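Long-range contacts in phiAB6 tailspike (Unidentified phage, PDB 5JS4), which probably binds and fragments the exopolysaccharide of Acinetobacter baumannii as a trimeric beta-helical tailspike of a bacteriophage: residues G296-G301 against G334-N339; I364-L369 against F387-L392; Q289-G294 against F330-P335. All coordinates share one frame; numbering follows the deposited sequence.

Interaction 1 of 3, residues G296-G301 against G334-N339; sequences GLVGNG and GPTIQN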
# COMPACT_ATOMS: atom_id res chain seq x y z
N GLY A 296 17.32 4.75 26.56
CA GLY A 296 17.43 4.13 25.25
C GLY A 296 18.88 3.86 24.91
O GLY A 296 19.79 4.15 25.70
N LEU A 297 19.10 3.32 23.72
CA LEU A 297 20.42 2.87 23.32
C LEU A 297 20.75 3.40 21.93
O LEU A 297 20.04 3.12 20.96
CB LEU A 297 20.45 1.34 23.34
CG LEU A 297 21.77 0.64 22.99
CD1 LEU A 297 22.92 1.13 23.85
CD2 LEU A 297 21.59 -0.86 23.15
N VAL A 298 21.82 4.19 21.85
CA VAL A 298 22.31 4.73 20.59
C VAL A 298 23.75 4.27 20.39
O VAL A 298 24.63 4.54 21.22
CB VAL A 298 22.25 6.27 20.58
CG1 VAL A 298 22.76 6.83 19.27
CG2 VAL A 298 20.82 6.74 20.83
N GLY A 299 24.00 3.56 19.29
CA GLY A 299 25.32 3.02 19.01
C GLY A 299 26.20 4.02 18.29
O GLY A 299 25.92 5.22 18.26
N ASN A 300 27.29 3.50 17.72
CA ASN A 300 28.23 4.31 16.95
C ASN A 300 28.28 3.87 15.49
O ASN A 300 29.31 3.97 14.83
CB ASN A 300 29.62 4.30 17.60
CG ASN A 300 30.16 2.90 17.84
OD1 ASN A 300 29.60 1.90 17.38
ND2 ASN A 300 31.27 2.83 18.56
N GLY A 301 27.14 3.39 15.00
CA GLY A 301 27.00 3.06 13.59
C GLY A 301 26.23 1.78 13.36
O GLY A 301 26.29 0.84 14.17
N GLY A 334 14.86 2.06 27.19
CA GLY A 334 13.92 3.14 26.91
C GLY A 334 13.33 3.01 25.51
O GLY A 334 13.47 1.97 24.87
N PRO A 335 12.68 4.08 25.03
CA PRO A 335 11.92 4.02 23.77
C PRO A 335 12.75 4.13 22.49
O PRO A 335 12.18 4.24 21.41
CB PRO A 335 10.99 5.23 23.89
CG PRO A 335 11.77 6.21 24.70
CD PRO A 335 12.55 5.39 25.68
N THR A 336 14.08 4.11 22.61
CA THR A 336 14.97 4.28 21.46
C THR A 336 16.00 3.16 21.41
O THR A 336 16.66 2.89 22.40
CB THR A 336 15.72 5.62 21.57
OG1 THR A 336 14.78 6.70 21.64
CG2 THR A 336 16.66 5.83 20.38
N ILE A 337 16.11 2.52 20.25
CA ILE A 337 17.29 1.73 19.90
C ILE A 337 17.66 2.15 18.48
O ILE A 337 16.86 1.96 17.57
CB ILE A 337 17.06 0.21 19.93
CG1 ILE A 337 16.47 -0.23 21.27
CG2 ILE A 337 18.38 -0.53 19.68
CD1 ILE A 337 16.04 -1.68 21.32
N GLN A 338 18.83 2.74 18.29
CA GLN A 338 19.19 3.25 16.97
C GLN A 338 20.68 3.32 16.70
O GLN A 338 21.49 3.41 17.62
CB GLN A 338 18.56 4.63 16.74
CG GLN A 338 19.10 5.73 17.63
CD GLN A 338 18.54 7.10 17.26
OE1 GLN A 338 17.36 7.23 16.92
NE2 GLN A 338 19.38 8.12 17.33
N ASN A 339 21.03 3.28 15.41
CA ASN A 339 22.38 3.54 14.95
C ASN A 339 23.37 2.58 15.61
O ASN A 339 24.41 3.00 16.11
CB ASN A 339 22.74 4.99 15.26
CG ASN A 339 24.05 5.42 14.63
OD1 ASN A 339 24.32 5.12 13.48
ND2 ASN A 339 24.87 6.14 15.39
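Val298 and Gln338 stand level on neighbouring parallel strands, 296-298 and 336-338, whose axes approach to 4.6 Å at a 15° angle. Their side chains run alongside each other, and Val298 CG2 lies 3.8 Å from Gln338 CG. Gln338 CG is set between its own backbone N and carbonyl carbon (chi1 66°), and the extended chain beyond brings NE2 past both valine methyls. The tight part is the backbone seam. Leu297 bonds through both its backbone N and its backbone O: Leu297 N gives a 2.8 Å bond to Thr336 O, while Leu297 O receives Gln338 N at 3.0 Å. Gly299 N then bonds to Gln338 O. Gly296 fits here because it has no side chain: its CA already sits 3.2 Å from Thr336 O. On the opposite face from Val298, Leu297 and Ile337 keep 4.2 Å or more from the facing segment and turn instead to Ile355 of strand 353-358. The side more open to solvent follows the corner at Asn339, where Gln338 and Asn339 are partly exposed. Packing persists there: with CG anti to the backbone N (chi1 -171°), Asn339 OD1 lies 3.4 Å from Gly301 CA. Gly301 N bonds to Asn339 O, and Asn300 ND2 is hydrogen-bonded to Gly279 O. Cohesion therefore rests chiefly on main-chain polar groups, with glycines allowing the close approach and one aliphatic pair adding van der Waals contact.

Interaction 2 of 3, residues I364-L369 against F387-L392; sequences IDHITL and FTNAWL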
# COMPACT_ATOMS: atom_id res chain seq x y z
N ILE A 364 12.62 2.01 17.00
CA ILE A 364 13.81 1.21 16.75
C ILE A 364 14.15 1.36 15.28
O ILE A 364 13.31 1.08 14.43
CB ILE A 364 13.58 -0.28 17.09
CG1 ILE A 364 13.27 -0.43 18.59
CG2 ILE A 364 14.79 -1.11 16.70
CD1 ILE A 364 12.73 -1.79 18.99
N ASP A 365 15.36 1.83 14.99
CA ASP A 365 15.75 2.00 13.59
C ASP A 365 17.25 2.00 13.37
O ASP A 365 18.03 2.42 14.23
CB ASP A 365 15.16 3.29 13.02
CG ASP A 365 15.63 4.52 13.74
OD1 ASP A 365 15.03 4.84 14.77
OD2 ASP A 365 16.58 5.17 13.27
N HIS A 366 17.64 1.53 12.19
CA HIS A 366 19.04 1.49 11.77
C HIS A 366 19.87 0.69 12.76
O HIS A 366 20.77 1.22 13.42
CB HIS A 366 19.58 2.91 11.57
CG HIS A 366 18.86 3.67 10.51
ND1 HIS A 366 19.33 3.77 9.22
CD2 HIS A 366 17.69 4.35 10.53
CE1 HIS A 366 18.49 4.49 8.50
NE2 HIS A 366 17.48 4.85 9.27
N ILE A 367 19.54 -0.59 12.86
CA ILE A 367 20.28 -1.51 13.71
C ILE A 367 20.73 -2.75 12.95
O ILE A 367 20.11 -3.15 11.95
CB ILE A 367 19.48 -1.93 14.97
CG1 ILE A 367 18.24 -2.76 14.61
CG2 ILE A 367 19.10 -0.69 15.78
CD1 ILE A 367 17.54 -3.37 15.81
N THR A 368 21.82 -3.33 13.42
CA THR A 368 22.33 -4.59 12.92
C THR A 368 22.61 -5.47 14.13
O THR A 368 23.41 -5.11 14.99
CB THR A 368 23.63 -4.38 12.12
OG1 THR A 368 23.37 -3.48 11.04
CG2 THR A 368 24.14 -5.70 11.55
N LEU A 369 21.92 -6.61 14.21
CA LEU A 369 22.07 -7.53 15.33
C LEU A 369 22.50 -8.89 14.82
O LEU A 369 21.96 -9.39 13.84
CB LEU A 369 20.76 -7.66 16.12
CG LEU A 369 20.19 -6.35 16.67
CD1 LEU A 369 18.90 -6.62 17.43
CD2 LEU A 369 21.18 -5.64 17.58
N PHE A 387 9.37 0.02 14.21
CA PHE A 387 10.58 -0.77 14.01
C PHE A 387 10.93 -0.73 12.52
O PHE A 387 10.13 -1.16 11.69
CB PHE A 387 10.30 -2.21 14.45
CG PHE A 387 11.52 -3.07 14.60
CD1 PHE A 387 12.16 -3.60 13.49
CD2 PHE A 387 12.01 -3.39 15.86
CE1 PHE A 387 13.28 -4.41 13.63
CE2 PHE A 387 13.13 -4.19 16.00
CZ PHE A 387 13.76 -4.70 14.89
N THR A 388 12.11 -0.23 12.18
CA THR A 388 12.49 -0.13 10.77
C THR A 388 14.00 -0.22 10.54
O THR A 388 14.79 0.13 11.40
CB THR A 388 11.94 1.16 10.12
OG1 THR A 388 12.03 1.07 8.69
CG2 THR A 388 12.70 2.41 10.61
N ASN A 389 14.37 -0.67 9.34
CA ASN A 389 15.75 -0.63 8.86
C ASN A 389 16.67 -1.42 9.78
O ASN A 389 17.51 -0.86 10.48
CB ASN A 389 16.25 0.81 8.67
CG ASN A 389 15.64 1.48 7.45
OD1 ASN A 389 16.36 1.90 6.52
ND2 ASN A 389 14.33 1.58 7.42
N ALA A 390 16.48 -2.74 9.76
CA ALA A 390 17.20 -3.63 10.65
C ALA A 390 17.72 -4.83 9.89
O ALA A 390 17.00 -5.42 9.08
CB ALA A 390 16.28 -4.09 11.77
N TRP A 391 18.98 -5.17 10.14
CA TRP A 391 19.59 -6.38 9.60
C TRP A 391 19.78 -7.33 10.77
O TRP A 391 20.61 -7.09 11.65
CB TRP A 391 20.90 -6.04 8.88
CG TRP A 391 20.67 -5.04 7.77
CD1 TRP A 391 19.57 -4.96 6.96
CD2 TRP A 391 21.55 -3.99 7.34
NE1 TRP A 391 19.70 -3.92 6.08
CE2 TRP A 391 20.91 -3.31 6.29
CE3 TRP A 391 22.82 -3.55 7.76
CZ2 TRP A 391 21.48 -2.21 5.64
CZ3 TRP A 391 23.39 -2.46 7.11
CH2 TRP A 391 22.72 -1.81 6.06
N LEU A 392 18.97 -8.39 10.78
CA LEU A 392 18.86 -9.29 11.92
C LEU A 392 19.34 -10.67 11.50
O LEU A 392 18.59 -11.44 10.89
CB LEU A 392 17.41 -9.32 12.41
CG LEU A 392 16.83 -7.97 12.84
CD1 LEU A 392 15.39 -8.13 13.31
CD2 LEU A 392 17.67 -7.31 13.92
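Phe387 presents its ring to Ile364, which lies obliquely against it and touches with two branches: Ile364 CG2 is 3.6 Å from Phe387 CE2, and Ile364 CD1 equally far from Phe387 CD2. The ring's far end, CZ, meets Ile367 CD1 at 4.1 Å. Ala390 supplies the hollow on this inner face. Its lone methyl is low enough for Ile367 CG1 to settle 3.7 Å from Ala390 CB, a position reached with chi1 of 66°. Beyond it Leu369 and Leu392 run alongside each other in matching conformations, and Leu392 CD2 packs against CB, CG and CD1 of Leu369. On the other face the side chains are mixed: Thr368 OG1, bonded to Gly303 O, comes within 3.3 Å of Trp391 CE3. At the corner Asn389 CB sits over the centre of the His366 ring, a CH-pi contact 4.1 Å from its centroid and 2° off the normal. Backbone bonds such as Trp391 N to Ile367 O, at 2.9 Å, run on both sides of that bend. Six successive residues in parallel register, apolar stacked on apolar along the inner face and turning the same corner together, are characteristic of adjacent coils of a right-handed parallel beta-helix.

Interaction 3 of 3, residues Q289-G294 against F330-P335; sequences QVDLKG and FINCGP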
# COMPACT_ATOMS: atom_id res chain seq x y z
N GLN A 289 25.07 -8.54 32.57
CA GLN A 289 23.84 -7.85 32.20
C GLN A 289 23.93 -6.38 32.57
O GLN A 289 24.47 -6.03 33.63
CB GLN A 289 22.65 -8.50 32.91
CG GLN A 289 21.29 -7.91 32.56
CD GLN A 289 20.17 -8.64 33.26
OE1 GLN A 289 19.95 -8.45 34.46
NE2 GLN A 289 19.45 -9.48 32.52
N VAL A 290 23.42 -5.52 31.69
CA VAL A 290 23.33 -4.09 31.95
C VAL A 290 21.86 -3.73 32.11
O VAL A 290 21.03 -4.09 31.27
CB VAL A 290 23.96 -3.27 30.81
CG1 VAL A 290 23.70 -1.78 30.99
CG2 VAL A 290 25.45 -3.56 30.72
N ASP A 291 21.54 -3.03 33.19
CA ASP A 291 20.21 -2.48 33.40
C ASP A 291 20.23 -1.04 32.90
O ASP A 291 20.86 -0.17 33.50
CB ASP A 291 19.85 -2.53 34.89
CG ASP A 291 18.41 -2.13 35.18
OD1 ASP A 291 17.76 -1.51 34.31
OD2 ASP A 291 17.93 -2.42 36.29
N LEU A 292 19.54 -0.79 31.79
CA LEU A 292 19.54 0.54 31.16
C LEU A 292 18.79 1.59 31.97
O LEU A 292 18.90 2.78 31.69
CB LEU A 292 18.98 0.46 29.73
CG LEU A 292 19.91 -0.20 28.71
CD1 LEU A 292 19.15 -0.54 27.43
CD2 LEU A 292 21.11 0.67 28.38
N LYS A 293 18.01 1.15 32.96
CA LYS A 293 17.29 2.06 33.85
C LYS A 293 16.40 3.03 33.07
O LYS A 293 16.28 4.20 33.43
CB LYS A 293 18.26 2.86 34.73
CG LYS A 293 19.25 2.03 35.54
CD LYS A 293 18.54 1.22 36.61
CE LYS A 293 19.54 0.59 37.58
NZ LYS A 293 20.09 1.57 38.55
N GLY A 294 15.79 2.54 31.99
CA GLY A 294 14.87 3.35 31.19
C GLY A 294 15.54 4.20 30.13
O GLY A 294 14.86 4.92 29.40
N PHE A 330 20.75 -6.67 27.85
CA PHE A 330 20.26 -5.35 28.25
C PHE A 330 18.80 -5.45 28.67
O PHE A 330 17.97 -5.97 27.93
CB PHE A 330 20.36 -4.38 27.08
CG PHE A 330 21.74 -3.88 26.81
CD1 PHE A 330 22.25 -2.80 27.52
CD2 PHE A 330 22.53 -4.45 25.83
CE1 PHE A 330 23.52 -2.32 27.27
CE2 PHE A 330 23.80 -3.98 25.58
CZ PHE A 330 24.30 -2.91 26.30
N ILE A 331 18.48 -4.94 29.86
CA ILE A 331 17.10 -4.88 30.32
C ILE A 331 16.66 -3.43 30.53
O ILE A 331 17.49 -2.53 30.63
CB ILE A 331 16.87 -5.71 31.60
CG1 ILE A 331 17.74 -5.21 32.76
CG2 ILE A 331 17.14 -7.18 31.32
CD1 ILE A 331 17.37 -5.80 34.11
N ASN A 332 15.35 -3.22 30.58
CA ASN A 332 14.74 -1.91 30.85
C ASN A 332 15.16 -0.83 29.87
O ASN A 332 15.41 0.32 30.25
CB ASN A 332 15.01 -1.48 32.29
CG ASN A 332 14.38 -2.41 33.31
OD1 ASN A 332 13.25 -2.86 33.13
ND2 ASN A 332 15.11 -2.70 34.37
N CYS A 333 15.23 -1.19 28.59
CA CYS A 333 15.56 -0.22 27.56
C CYS A 333 14.46 0.82 27.46
O CYS A 333 13.29 0.51 27.62
CB CYS A 333 15.73 -0.92 26.22
SG CYS A 333 16.32 0.15 24.89
N GLY A 334 14.86 2.06 27.19
CA GLY A 334 13.92 3.14 26.91
C GLY A 334 13.33 3.01 25.51
O GLY A 334 13.47 1.97 24.87
N PRO A 335 12.68 4.08 25.03
CA PRO A 335 11.92 4.02 23.77
C PRO A 335 12.75 4.13 22.49
O PRO A 335 12.18 4.24 21.41
CB PRO A 335 10.99 5.23 23.89
CG PRO A 335 11.77 6.21 24.70
CD PRO A 335 12.55 5.39 25.68
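Asp291 and Asn332 join the two segments through a side-chain bond of 2.9 Å from Asn332 ND2 to Asp291 OD1, with an N-H...O angle of 169°. The aspartate can be followed outward. CB lies 4.0 Å from Ile331 CG1, beside the isoleucine that is level with it across the parallel pair. CG stands anti to the backbone N (chi1 -173°), which places it 3.4 Å from Asn332 ND2 and near Ile331 CD1. At the tip, Asp291 OD2 lies beside Ile331 CD1 (4.1 Å), while OD1 takes two donors from opposite faces of the carboxylate: Asn332 ND2, and Lys293 N two residues on, which makes an Asx turn. Both stand some 40° out of the carboxylate plane, whereas the oxygen lies in the plane of the asparagine amide; two grips of this kind should restrict the carboxylate's rotation and probably help to stabilise its negative charge.

The backbone adds three bonds. Ile331 N to Val290 O and Leu292 N to Ile331 O continue the parallel pairing, and Gly294 N closes on Asn332 O at 2.8 Å, though more bent. On the inner side Phe330 lies alongside Val290, with Phe330 CE1 3.7 Å from Val290 CB. Leu292 CG lies against Phe330 CD1, and Leu292 CD1 lies 3.6 Å from Cys333 CB. On the outer side Gln289 crosses Ile331 steeply, its NE2 held by Thr328 O.

Within this chain, strand 290-291 is an outermost strand of its eight-stranded parallel sheet. Helix 260-268 packs on segment 289-294 through Phe263 and Gln264 against Val290 and Cys267 against Leu292, and Asp268 forms a salt bridge with Lys293; strand 353-358 flanks 328-333 on its other side, where the Phe330 and Phe354 rings meet steeply.

Interactions 1 and 3 join the same two successive passages of chain: strands 290-291 and 296-298 follow one another, as do 328-333 and 336-338, and their second segments share Gly334 and Pro335. They lie on different sheets of the helix. Interaction 2 takes up the sheet of interaction 1 further along, where Ile337 O probably accepts a hydrogen bond from Asp365 N. Interactions 1 and 2 are mostly buried; interaction 3 is partly exposed. Chemistry follows place: the first two both rest on parallel main-chain bonds, with close glycine approaches in the first and broad apolar stacking added in the second; a carboxylate-amide bond marks the third, whose Gly294 O also bonds Tyr309 OH of the second subunit.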